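Local coordinates for esterase family protein (Staphylococcus aureus, PDB 7L0A) that probably hydrolyses S-formylglutathione to formate and glutathione, as a serine esterase of the esterase D family, at residues 206-211 against 248-253. Residues are numbered along the deposited sequence; the frame is centred on the assembly and turned at random.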
ATOM      1  N   LEU B 206     -18.454  17.271 -13.447  1.00 16.89           N
ATOM      2  CA  LEU B 206     -17.836  17.434 -14.759  1.00 21.03           C
ATOM      3  C   LEU B 206     -18.118  16.142 -15.513  1.00 17.12           C
ATOM      4  O   LEU B 206     -17.628  15.075 -15.128  1.00 19.42           O
ATOM      5  CB  LEU B 206     -16.336  17.721 -14.651  1.00 16.92           C
ATOM      6  CG  LEU B 206     -15.623  17.685 -15.991  1.00 20.15           C
ATOM      7  CD1 LEU B 206     -16.106  18.747 -16.930  1.00 23.73           C
ATOM      8  CD2 LEU B 206     -14.114  17.803 -15.739  1.00 23.10           C
ATOM      9  N   ILE B 207     -18.953  16.226 -16.547  1.00 17.25           N
ATOM     10  CA  ILE B 207     -19.359  15.062 -17.325  1.00 16.35           C
ATOM     11  C   ILE B 207     -18.709  15.156 -18.688  1.00 18.84           C
ATOM     12  O   ILE B 207     -18.783  16.196 -19.342  1.00 18.04           O
ATOM     13  CB  ILE B 207     -20.899  14.979 -17.434  1.00 17.45           C
ATOM     14  CG1 ILE B 207     -21.498  14.901 -16.031  1.00 15.80           C
ATOM     15  CG2 ILE B 207     -21.313  13.829 -18.327  1.00 17.91           C
ATOM     16  CD1 ILE B 207     -23.009  15.060 -15.988  1.00 18.39           C
ATOM     17  N   MET B 208     -18.051  14.082 -19.120  1.00 18.73           N
ATOM     18  CA  MET B 208     -17.297  14.107 -20.373  1.00 16.59           C
ATOM     19  C   MET B 208     -17.630  12.866 -21.192  1.00 17.67           C
ATOM     20  O   MET B 208     -17.808  11.768 -20.651  1.00 19.76           O
ATOM     21  CB  MET B 208     -15.773  14.191 -20.130  1.00 18.47           C
ATOM     22  CG  MET B 208     -15.383  15.086 -18.973  1.00 19.70           C
ATOM     23  SD  MET B 208     -13.562  15.251 -18.786  1.00 28.02           S
ATOM     24  CE  MET B 208     -13.240  16.319 -20.158  1.00 32.41           C
ATOM     25  N   CYS B 209     -17.724  13.048 -22.502  1.00 17.99           N
ATOM     26  CA  CYS B 209     -17.902  11.927 -23.414  1.00 17.01           C
ATOM     27  C   CYS B 209     -17.396  12.325 -24.793  1.00 18.82           C
ATOM     28  O   CYS B 209     -17.577  13.467 -25.221  1.00 25.21           O
ATOM     29  CB  CYS B 209     -19.392  11.522 -23.467  1.00 17.60           C
ATOM     30  SG  CYS B 209     -19.738   9.963 -24.256  1.00 20.35           S
ATOM     31  N   GLY B 210     -16.805  11.383 -25.498  1.00 20.91           N
ATOM     32  CA  GLY B 210     -16.414  11.628 -26.868  1.00 23.87           C
ATOM     33  C   GLY B 210     -17.590  11.491 -27.816  1.00 21.59           C
ATOM     34  O   GLY B 210     -18.471  10.652 -27.636  1.00 21.10           O
ATOM     35  N   LYS B 211     -17.544  12.273 -28.896  1.00 19.15           N
ATOM     36  CA  LYS B 211     -18.673  12.350 -29.819  1.00 21.44           C
ATOM     37  C   LYS B 211     -18.897  11.072 -30.620  1.00 24.35           C
ATOM     38  O   LYS B 211     -19.996  10.878 -31.147  1.00 26.84           O
ATOM     39  CB  LYS B 211     -18.495  13.536 -30.769  1.00 25.71           C
ATOM     40  CG  LYS B 211     -18.606  14.878 -30.063  1.00 30.99           C
ATOM     41  CD  LYS B 211     -18.401  16.039 -31.020  1.00 37.65           C
ATOM     42  CE  LYS B 211     -18.713  17.354 -30.328  1.00 39.89           C
ATOM     43  NZ  LYS B 211     -18.565  18.502 -31.256  1.00 51.55           N
ATOM     44  N   ASP B 248      -7.447   8.819 -21.532  1.00 16.11           N
ATOM     45  CA  ASP B 248      -6.188   9.448 -21.134  1.00 16.37           C
ATOM     46  C   ASP B 248      -6.304  10.971 -21.179  1.00 14.05           C
ATOM     47  O   ASP B 248      -5.949  11.667 -20.217  1.00 17.09           O
ATOM     48  CB  ASP B 248      -5.071   8.959 -22.053  1.00 13.98           C
ATOM     49  CG  ASP B 248      -3.724   9.565 -21.736  1.00 15.28           C
ATOM     50  OD1 ASP B 248      -3.342   9.705 -20.562  1.00 15.20           O
ATOM     51  OD2 ASP B 248      -2.993   9.891 -22.707  1.00 18.36           O
ATOM     52  N   GLN B 249      -6.833  11.496 -22.282  1.00 16.62           N
ATOM     53  CA  GLN B 249      -7.040  12.931 -22.424  1.00 15.98           C
ATOM     54  C   GLN B 249      -8.032  13.469 -21.409  1.00 16.51           C
ATOM     55  O   GLN B 249      -7.836  14.553 -20.837  1.00 20.62           O
ATOM     56  CB  GLN B 249      -7.568  13.245 -23.826  1.00 20.53           C
ATOM     57  CG  GLN B 249      -6.668  12.856 -24.974  1.00 48.56           C
ATOM     58  CD  GLN B 249      -7.355  13.041 -26.323  1.00 60.78           C
ATOM     59  OE1 GLN B 249      -7.612  12.071 -27.038  1.00 58.84           O
ATOM     60  NE2 GLN B 249      -7.664  14.287 -26.668  1.00 60.35           N
ATOM     61  N   ALA B 250      -9.130  12.732 -21.203  1.00 15.87           N
ATOM     62  CA  ALA B 250     -10.198  13.188 -20.329  1.00 17.24           C
ATOM     63  C   ALA B 250      -9.761  13.197 -18.872  1.00 15.73           C
ATOM     64  O   ALA B 250     -10.103  14.117 -18.123  1.00 18.74           O
ATOM     65  CB  ALA B 250     -11.438  12.307 -20.512  1.00 18.52           C
ATOM     66  N   ILE B 251      -8.998  12.185 -18.445  1.00 15.99           N
ATOM     67  CA  ILE B 251      -8.586  12.156 -17.044  1.00 17.48           C
ATOM     68  C   ILE B 251      -7.522  13.203 -16.768  1.00 17.62           C
ATOM     69  O   ILE B 251      -7.459  13.738 -15.647  1.00 17.36           O
ATOM     70  CB  ILE B 251      -8.145  10.744 -16.635  1.00 16.72           C
ATOM     71  CG1 ILE B 251      -8.195  10.531 -15.115  1.00 18.90           C
ATOM     72  CG2 ILE B 251      -6.770  10.382 -17.129  1.00 16.38           C
ATOM     73  CD1 ILE B 251      -9.629  10.546 -14.535  1.00 24.54           C
ATOM     74  N   LYS B 252      -6.698  13.548 -17.766  1.00 15.60           N
ATOM     75  CA  LYS B 252      -5.792  14.672 -17.570  1.00 15.06           C
ATOM     76  C   LYS B 252      -6.566  15.957 -17.310  1.00 19.28           C
ATOM     77  O   LYS B 252      -6.258  16.706 -16.377  1.00 18.82           O
ATOM     78  CB  LYS B 252      -4.870  14.821 -18.780  1.00 21.13           C
ATOM     79  CG  LYS B 252      -3.900  16.005 -18.727  1.00 24.42           C
ATOM     80  CD  LYS B 252      -3.181  16.140 -20.067  1.00 25.79           C
ATOM     81  CE  LYS B 252      -2.391  17.438 -20.174  1.00 39.20           C
ATOM     82  NZ  LYS B 252      -1.306  17.483 -19.166  1.00 43.53           N
ATOM     83  N   ARG B 253      -7.592  16.228 -18.131  1.00 17.73           N
ATOM     84  CA  ARG B 253      -8.422  17.413 -17.940  1.00 18.26           C
ATOM     85  C   ARG B 253      -9.151  17.366 -16.613  1.00 20.29           C
ATOM     86  O   ARG B 253      -9.218  18.373 -15.892  1.00 21.16           O
ATOM     87  CB  ARG B 253      -9.390  17.541 -19.114  1.00 18.43           C
ATOM     88  CG  ARG B 253     -10.557  18.451 -18.886  1.00 31.31           C
ATOM     89  CD  ARG B 253     -10.138  19.917 -18.865  1.00 36.72           C
ATOM     90  NE  ARG B 253     -11.291  20.741 -18.490  1.00 36.53           N
ATOM     91  CZ  ARG B 253     -11.271  21.678 -17.553  1.00 35.63           C
ATOM     92  NH1 ARG B 253     -10.157  21.942 -16.889  1.00 36.02           N
ATOM     93  NH2 ARG B 253     -12.375  22.358 -17.292  1.00 35.22           N
TER
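Met208 reaches from its strand to the helix and touches it at two places, Ala250 and Arg253. The sulfur meets the first at its methyl and carbonyl oxygen: Met208 SD is 4.0 Å from Ala250 CB and 3.7 Å from Ala250 O. The methyl goes on to the aliphatic root of the arginine, with Met208 CE 3.7 Å from Arg253 CG. The two long side chains cross at about a right angle. Met208 is extended through SD and then bends at its last torsion (chi3 74°), which turns CE toward the arginine. Arg253 CG stands anti to the backbone N (chi1 163°), which brings this methylene to the methionine methyl; a bend at chi2 then carries the chain on toward the guanidinium. That charged end has its own partner, a salt bridge from Arg253 NE to Glu236 on the neighbouring strand 234-238.

Ala250, a buried residue with a small side chain, faces the strand, and the CA atoms of Met208 and Ala250 are 7.2 Å apart. Leu152 of strand 148-152 touches both Met208 and Ala250, while Ile207 and Cys209 turn to helix 216-228 on the opposite face of the sheet. The contact is part of the packing of the C-terminal helix 244-259 on one face of the central sheet. The predicted triad residues Asp213 and His242 lie close in sequence after the strand and before the helix, respectively. This is the helix-on-sheet layering of the alpha/beta-hydrolase fold.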